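Local coordinates for protein eukaryotic translation initiation factor 2A (PDB 3WJ9) that probably acts early in protein synthesis, directing initiator methionyl-tRNA to the small ribosomal subunit in a codon-dependent manner on a small set of mRNAs, at residues G167-A172 with F184-K189; A180-I185 with V218-N223; P192-T197 with Q209-K214. One frame throughout, in Å; residues are numbered along the deposited sequence.

Contact 1: residues G167-A172 with F184-K189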
# COMPACT_ATOMS: atom_id res chain seq x y z
N GLY A 167 21.08 4.24 15.08
CA GLY A 167 21.05 5.15 13.95
C GLY A 167 20.12 4.67 12.85
O GLY A 167 20.42 4.81 11.68
N ILE A 168 18.98 4.11 13.25
CA ILE A 168 17.98 3.65 12.30
C ILE A 168 17.20 4.80 11.68
O ILE A 168 16.58 5.59 12.39
CB ILE A 168 16.95 2.71 12.96
CG1 ILE A 168 17.62 1.43 13.46
CG2 ILE A 168 15.81 2.41 11.99
CD1 ILE A 168 16.83 0.72 14.56
N SER A 169 17.16 4.87 10.35
CA SER A 169 16.32 5.86 9.65
C SER A 169 14.93 5.37 9.21
O SER A 169 13.92 6.04 9.44
CB SER A 169 17.07 6.44 8.45
OG SER A 169 16.18 7.12 7.58
N ASP A 170 14.88 4.19 8.58
CA ASP A 170 13.63 3.50 8.24
C ASP A 170 13.73 1.97 8.39
O ASP A 170 14.82 1.41 8.44
CB ASP A 170 13.22 3.83 6.81
CG ASP A 170 13.25 5.31 6.51
OD1 ASP A 170 13.10 6.10 7.47
OD2 ASP A 170 13.42 5.68 5.33
N PHE A 171 12.57 1.33 8.46
CA PHE A 171 12.47 -0.13 8.63
C PHE A 171 11.25 -0.69 7.90
O PHE A 171 10.40 0.06 7.43
CB PHE A 171 12.38 -0.48 10.12
CG PHE A 171 11.02 -0.28 10.70
CD1 PHE A 171 10.50 1.00 10.86
CD2 PHE A 171 10.24 -1.36 11.08
CE1 PHE A 171 9.24 1.19 11.38
CE2 PHE A 171 8.98 -1.17 11.61
CZ PHE A 171 8.48 0.11 11.76
N ALA A 172 11.17 -2.02 7.80
CA ALA A 172 10.02 -2.68 7.18
C ALA A 172 9.86 -4.12 7.66
O ALA A 172 10.81 -4.90 7.61
CB ALA A 172 10.14 -2.65 5.66
N PHE A 184 17.10 -0.17 8.07
CA PHE A 184 18.07 0.61 7.29
C PHE A 184 18.72 1.74 8.10
O PHE A 184 18.07 2.38 8.92
CB PHE A 184 17.39 1.19 6.05
CG PHE A 184 18.28 2.08 5.23
CD1 PHE A 184 19.23 1.54 4.38
CD2 PHE A 184 18.16 3.46 5.30
CE1 PHE A 184 20.05 2.36 3.62
CE2 PHE A 184 18.98 4.28 4.54
CZ PHE A 184 19.92 3.73 3.70
N ILE A 185 20.00 1.98 7.83
CA ILE A 185 20.78 3.01 8.52
C ILE A 185 21.34 4.03 7.52
O ILE A 185 22.09 3.66 6.63
CB ILE A 185 21.95 2.40 9.33
CG1 ILE A 185 21.44 1.33 10.30
CG2 ILE A 185 22.74 3.48 10.06
CD1 ILE A 185 21.55 -0.08 9.76
N PRO A 186 20.98 5.31 7.68
CA PRO A 186 21.37 6.34 6.70
C PRO A 186 22.86 6.67 6.78
O PRO A 186 23.48 6.44 7.81
CB PRO A 186 20.52 7.54 7.11
CG PRO A 186 20.35 7.38 8.57
CD PRO A 186 20.27 5.90 8.83
N GLU A 187 23.40 7.20 5.69
CA GLU A 187 24.83 7.49 5.58
C GLU A 187 25.28 8.58 6.55
O GLU A 187 24.67 9.64 6.64
CB GLU A 187 25.18 7.91 4.15
CG GLU A 187 26.59 8.47 3.99
CD GLU A 187 26.73 9.38 2.79
OE1 GLU A 187 27.04 8.88 1.68
OE2 GLU A 187 26.52 10.60 2.94
N LYS A 188 26.38 8.32 7.26
CA LYS A 188 26.98 9.33 8.12
C LYS A 188 28.46 9.52 7.77
O LYS A 188 28.94 8.97 6.78
CB LYS A 188 26.83 8.95 9.59
CG LYS A 188 27.68 7.78 10.05
CD LYS A 188 27.65 7.65 11.56
CE LYS A 188 28.42 6.44 12.04
NZ LYS A 188 29.18 6.73 13.29
N LYS A 189 29.16 10.31 8.58
CA LYS A 189 30.57 10.58 8.35
C LYS A 189 31.43 9.34 8.55
O LYS A 189 31.29 8.64 9.55
CB LYS A 189 31.04 11.71 9.27
CG LYS A 189 32.50 12.11 9.08
CD LYS A 189 32.87 13.23 10.03
CE LYS A 189 34.36 13.52 10.01
NZ LYS A 189 34.81 14.02 8.68
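S169 and D170 pair through their backbones with F184 where a beta hairpin opens out, the hairpin being the first two strands, 170-173 and 180-185, of one four-stranded blade. The blade belongs to the beta-propeller, which is one part of a longer initiation factor. The pairing is irregular. F184 O accepts the N-H of S169 at 3.0 Å, whereas F184 N donates to D170 O at 2.8 Å, the latter through a bent N-H...O angle of 135°. The bond from S169 N to F184 O, together with the helix-like backbone angles of S169 (phi -96°, psi -47°), marks an irregularity like a beta bulge at the mouth of the hairpin.

Past this irregularity the chains meet by packing alone. S169 turns its CB toward the other strand and lays it against the ring of P186, 3.3 Å from P186 CD and nearly as close to CG; it also comes obliquely near the F184 ring. P186 has no N-H to offer, and with it the ladder ends on this side. I168 faces the other way, putting its side chain on V183 and on L142 of the preceding blade, as F171 does too. I185 is held from beyond by S194 and R196 of the third strand. What G167 brings is its carbonyl: G167 O touches two hydrocarbon groups of the other segment, 3.1 Å from I185 CG2 and 3.1 Å from P186 CD.

Contact 2: residues A180-I185 with V218-N223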
# COMPACT_ATOMS: atom_id res chain seq x y z
N ALA A 180 9.54 -11.56 10.74
CA ALA A 180 10.91 -11.07 10.57
C ALA A 180 10.92 -9.57 10.29
O ALA A 180 9.89 -8.99 9.94
CB ALA A 180 11.61 -11.83 9.46
N VAL A 181 12.08 -8.95 10.43
CA VAL A 181 12.21 -7.51 10.25
C VAL A 181 13.33 -7.17 9.26
O VAL A 181 14.28 -7.94 9.09
CB VAL A 181 12.49 -6.79 11.59
CG1 VAL A 181 12.15 -5.31 11.49
CG2 VAL A 181 11.70 -7.44 12.71
N ALA A 182 13.20 -6.02 8.60
CA ALA A 182 14.24 -5.46 7.74
C ALA A 182 14.42 -3.98 8.07
O ALA A 182 13.43 -3.24 8.14
CB ALA A 182 13.90 -5.65 6.28
N VAL A 183 15.66 -3.55 8.29
CA VAL A 183 15.94 -2.21 8.80
C VAL A 183 17.03 -1.50 7.98
O VAL A 183 17.79 -2.16 7.26
CB VAL A 183 16.36 -2.27 10.29
CG1 VAL A 183 16.26 -0.91 10.95
CG2 VAL A 183 15.50 -3.27 11.06
N PHE A 184 17.10 -0.17 8.07
CA PHE A 184 18.07 0.61 7.29
C PHE A 184 18.72 1.74 8.10
O PHE A 184 18.07 2.38 8.92
CB PHE A 184 17.39 1.19 6.05
CG PHE A 184 18.28 2.08 5.23
CD1 PHE A 184 19.23 1.54 4.38
CD2 PHE A 184 18.16 3.46 5.30
CE1 PHE A 184 20.05 2.36 3.62
CE2 PHE A 184 18.98 4.28 4.54
CZ PHE A 184 19.92 3.73 3.70
N ILE A 185 20.00 1.98 7.83
CA ILE A 185 20.78 3.01 8.52
C ILE A 185 21.34 4.03 7.52
O ILE A 185 22.09 3.66 6.63
CB ILE A 185 21.95 2.40 9.33
CG1 ILE A 185 21.44 1.33 10.30
CG2 ILE A 185 22.74 3.48 10.06
CD1 ILE A 185 21.55 -0.08 9.76
N VAL A 218 16.32 4.68 1.10
CA VAL A 218 16.15 3.26 0.78
C VAL A 218 14.68 2.96 0.49
O VAL A 218 13.80 3.78 0.76
CB VAL A 218 16.65 2.37 1.94
CG1 VAL A 218 15.57 2.19 2.99
CG2 VAL A 218 17.12 1.02 1.42
N GLN A 219 14.41 1.78 -0.06
CA GLN A 219 13.04 1.32 -0.28
C GLN A 219 12.97 -0.20 -0.17
O GLN A 219 13.66 -0.91 -0.89
CB GLN A 219 12.53 1.79 -1.64
CG GLN A 219 11.03 1.60 -1.85
CD GLN A 219 10.49 2.47 -2.96
OE1 GLN A 219 11.21 3.28 -3.54
NE2 GLN A 219 9.21 2.30 -3.28
N PHE A 220 12.12 -0.68 0.74
CA PHE A 220 11.98 -2.12 0.96
C PHE A 220 10.76 -2.69 0.26
O PHE A 220 9.73 -2.01 0.13
CB PHE A 220 11.89 -2.42 2.46
CG PHE A 220 13.23 -2.47 3.15
CD1 PHE A 220 14.15 -3.44 2.82
CD2 PHE A 220 13.56 -1.55 4.12
CE1 PHE A 220 15.38 -3.50 3.45
CE2 PHE A 220 14.78 -1.59 4.76
CZ PHE A 220 15.69 -2.57 4.42
N LYS A 221 10.87 -3.93 -0.20
CA LYS A 221 9.76 -4.58 -0.90
C LYS A 221 9.73 -6.08 -0.65
O LYS A 221 10.17 -6.87 -1.49
CB LYS A 221 9.84 -4.30 -2.40
CG LYS A 221 8.55 -3.81 -3.02
CD LYS A 221 8.62 -2.33 -3.36
CE LYS A 221 7.29 -1.81 -3.86
NZ LYS A 221 7.37 -0.38 -4.27
N TRP A 222 9.20 -6.49 0.50
CA TRP A 222 8.98 -7.90 0.79
C TRP A 222 7.93 -8.48 -0.16
O TRP A 222 7.16 -7.73 -0.77
CB TRP A 222 8.53 -8.10 2.24
CG TRP A 222 9.64 -8.09 3.26
CD1 TRP A 222 10.04 -7.03 4.03
CD2 TRP A 222 10.47 -9.20 3.64
NE1 TRP A 222 11.08 -7.41 4.85
CE2 TRP A 222 11.36 -8.74 4.63
CE3 TRP A 222 10.55 -10.53 3.24
CZ2 TRP A 222 12.31 -9.56 5.22
CZ3 TRP A 222 11.50 -11.35 3.82
CH2 TRP A 222 12.36 -10.86 4.81
N ASN A 223 7.91 -9.80 -0.30
CA ASN A 223 6.85 -10.46 -1.06
C ASN A 223 5.87 -11.13 -0.10
O ASN A 223 6.15 -11.24 1.10
CB ASN A 223 7.43 -11.48 -2.04
CG ASN A 223 8.45 -12.41 -1.41
OD1 ASN A 223 9.24 -12.00 -0.56
ND2 ASN A 223 8.44 -13.67 -1.83
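The ring of F184 carries V218 on one face: V218 CB stands 3.6 Å from the ring centroid and only 8° off the normal, a CH-pi contact, with V218 CG1 spread toward the CB end, 3.5 Å from F184 CG. The F220 ring is met twice over. A182 CB lies over one face, offset toward the rim, 4.0 Å from the centroid, and at the edge V183 O lies near the ring plane, 3.6 Å from F220 CZ. W222 comes edge-on to the same methyl, its NE1 3.6 Å from A182 CB, so this small side chain is shared between a ring face and an indole edge. F220 reaches A182 because its CG is anti to its carbonyl carbon (chi1 -82°).

This is packing between neighbouring blades of the propeller. Strand 180-185, second in its blade, faces strand 220-222, the first of the next, at 9.3 Å between their axes and nearly antiparallel (167°), too far for sheet pairing. L229 of the same blade as F220 touches A182, F220 and W222, while A193 meets the F184 ring from its own sheet. A serine at F184 would probably leave V218 without the flat surface it rests on and open a gap between the blades at this end. No hydrogen bond joins residues 180-185 to 218-223, so these two segments are held by apolar packing, aromatic faces receiving methyl and methine groups.

Contact 3: residues P192-T197 with Q209-K214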
# COMPACT_ATOMS: atom_id res chain seq x y z
N PRO A 192 29.27 4.31 5.34
CA PRO A 192 28.22 4.23 4.33
C PRO A 192 26.90 3.81 4.95
O PRO A 192 26.86 3.50 6.14
CB PRO A 192 28.75 3.17 3.36
CG PRO A 192 29.96 2.55 4.04
CD PRO A 192 30.02 3.05 5.43
N ALA A 193 25.83 3.79 4.17
CA ALA A 193 24.54 3.33 4.67
C ALA A 193 24.55 1.82 4.82
O ALA A 193 25.41 1.14 4.25
CB ALA A 193 23.43 3.77 3.74
N SER A 194 23.61 1.29 5.59
CA SER A 194 23.56 -0.15 5.83
C SER A 194 22.13 -0.68 5.89
O SER A 194 21.19 0.03 6.26
CB SER A 194 24.29 -0.49 7.13
OG SER A 194 24.26 -1.89 7.37
N VAL A 195 21.98 -1.95 5.51
CA VAL A 195 20.70 -2.65 5.55
C VAL A 195 20.85 -3.93 6.37
O VAL A 195 21.85 -4.63 6.27
CB VAL A 195 20.19 -2.99 4.13
CG1 VAL A 195 18.98 -3.91 4.18
CG2 VAL A 195 19.87 -1.73 3.36
N ARG A 196 19.84 -4.22 7.19
CA ARG A 196 19.91 -5.34 8.13
C ARG A 196 18.61 -6.13 8.23
O ARG A 196 17.52 -5.56 8.17
CB ARG A 196 20.30 -4.81 9.52
CG ARG A 196 21.29 -5.70 10.23
CD ARG A 196 22.69 -5.35 9.81
NE ARG A 196 23.12 -4.05 10.32
CZ ARG A 196 23.58 -3.87 11.54
NH1 ARG A 196 23.70 -4.90 12.37
NH2 ARG A 196 23.96 -2.66 11.94
N THR A 197 18.71 -7.45 8.37
CA THR A 197 17.52 -8.26 8.61
C THR A 197 17.66 -9.06 9.91
O THR A 197 18.75 -9.52 10.26
CB THR A 197 17.23 -9.24 7.46
OG1 THR A 197 18.25 -10.25 7.41
CG2 THR A 197 17.17 -8.51 6.12
N GLN A 209 23.83 -8.65 7.24
CA GLN A 209 24.42 -7.39 7.67
C GLN A 209 25.24 -6.80 6.53
O GLN A 209 26.40 -7.15 6.32
CB GLN A 209 25.26 -7.58 8.95
CG GLN A 209 26.30 -6.49 9.23
CD GLN A 209 26.82 -6.52 10.65
OE1 GLN A 209 27.13 -7.59 11.19
NE2 GLN A 209 26.89 -5.35 11.28
N LYS A 210 24.58 -5.94 5.76
CA LYS A 210 25.15 -5.41 4.53
C LYS A 210 25.27 -3.88 4.62
O LYS A 210 24.51 -3.23 5.33
CB LYS A 210 24.28 -5.80 3.33
CG LYS A 210 24.04 -7.32 3.13
CD LYS A 210 25.11 -8.23 3.72
CE LYS A 210 24.93 -9.67 3.31
NZ LYS A 210 25.52 -10.58 4.33
N THR A 211 26.23 -3.31 3.90
CA THR A 211 26.40 -1.86 3.89
C THR A 211 26.39 -1.32 2.46
O THR A 211 26.74 -2.03 1.51
CB THR A 211 27.69 -1.44 4.64
OG1 THR A 211 27.58 -0.07 5.05
CG2 THR A 211 28.91 -1.61 3.76
N PHE A 212 25.97 -0.07 2.31
CA PHE A 212 25.79 0.54 1.00
C PHE A 212 26.24 2.00 0.96
O PHE A 212 26.11 2.72 1.95
CB PHE A 212 24.33 0.44 0.56
CG PHE A 212 23.81 -0.97 0.47
CD1 PHE A 212 23.24 -1.58 1.58
CD2 PHE A 212 23.91 -1.69 -0.71
CE1 PHE A 212 22.77 -2.88 1.50
CE2 PHE A 212 23.43 -2.98 -0.79
CZ PHE A 212 22.87 -3.58 0.32
N PHE A 213 26.72 2.44 -0.20
CA PHE A 213 27.40 3.73 -0.33
C PHE A 213 26.60 4.72 -1.15
O PHE A 213 25.76 4.33 -1.97
CB PHE A 213 28.77 3.54 -0.98
CG PHE A 213 29.53 2.40 -0.42
CD1 PHE A 213 30.54 2.62 0.49
CD2 PHE A 213 29.24 1.09 -0.80
CE1 PHE A 213 31.23 1.58 1.01
CE2 PHE A 213 29.94 0.06 -0.28
CZ PHE A 213 30.93 0.30 0.63
N LYS A 214 26.88 6.00 -0.92
CA LYS A 214 26.14 7.08 -1.56
C LYS A 214 24.65 6.87 -1.37
O LYS A 214 23.86 7.11 -2.27
CB LYS A 214 26.49 7.17 -3.04
CG LYS A 214 27.91 7.63 -3.32
CD LYS A 214 28.32 7.34 -4.75
CE LYS A 214 27.42 8.07 -5.74
NZ LYS A 214 27.81 7.78 -7.14
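T211 OG1 bonds to A193 O across the strands at 2.6 Å, coming from well above the carbonyl plane. K210 O takes V195 N at 2.8 Å, and V195 O repays the pairing by accepting K210 N at 3.1 Å. F212 N and S194 OG also approach A193 O and K210 O respectively, but both are modelled too short for their geometry to be trusted. Beyond these, bends at chi2 and chi3 bring the end of R196 alongside Q209: the planes are 16° apart, with Q209 NE2 3.4 Å above the guanidinium of R196, offset toward its rim, and no hydrogen bond between them. The two strands form the outer beta hairpin of a propeller blade, with S194, R196, Q209 and T211 on one face and A193, V195, K210 and F212 on the other. On that second face V195 CG2 packs on F212 CE1 at 3.6 Å, while at the hairpin's open end P192 CG rests on F213 CE1 at 3.4 Å. Farther out, Y244 of the next blade meets the F212 ring at about 50°, and A193 packs on A215.

All three contacts meet around strand 180-185 or the strand next to it. Contact 1 joins it to the blade's first strand, contact 2 sets its face against the next blade, and contact 3 closes the two outer strands. The centres of contacts 1 and 3 are about 8 Å apart and each lies about 11 Å from that of contact 2. Backbone links carry the sheet across: A172 N to A182 O at 2.6 Å, then I185 N to S194 O at 2.8 Å and V183 N to R196 O at 2.7 Å, all probable hydrogen bonds. F184 belongs to contacts 1 and 2 and also touches V195 of contact 3, F184 CD1 to V195 CG2 3.5 Å.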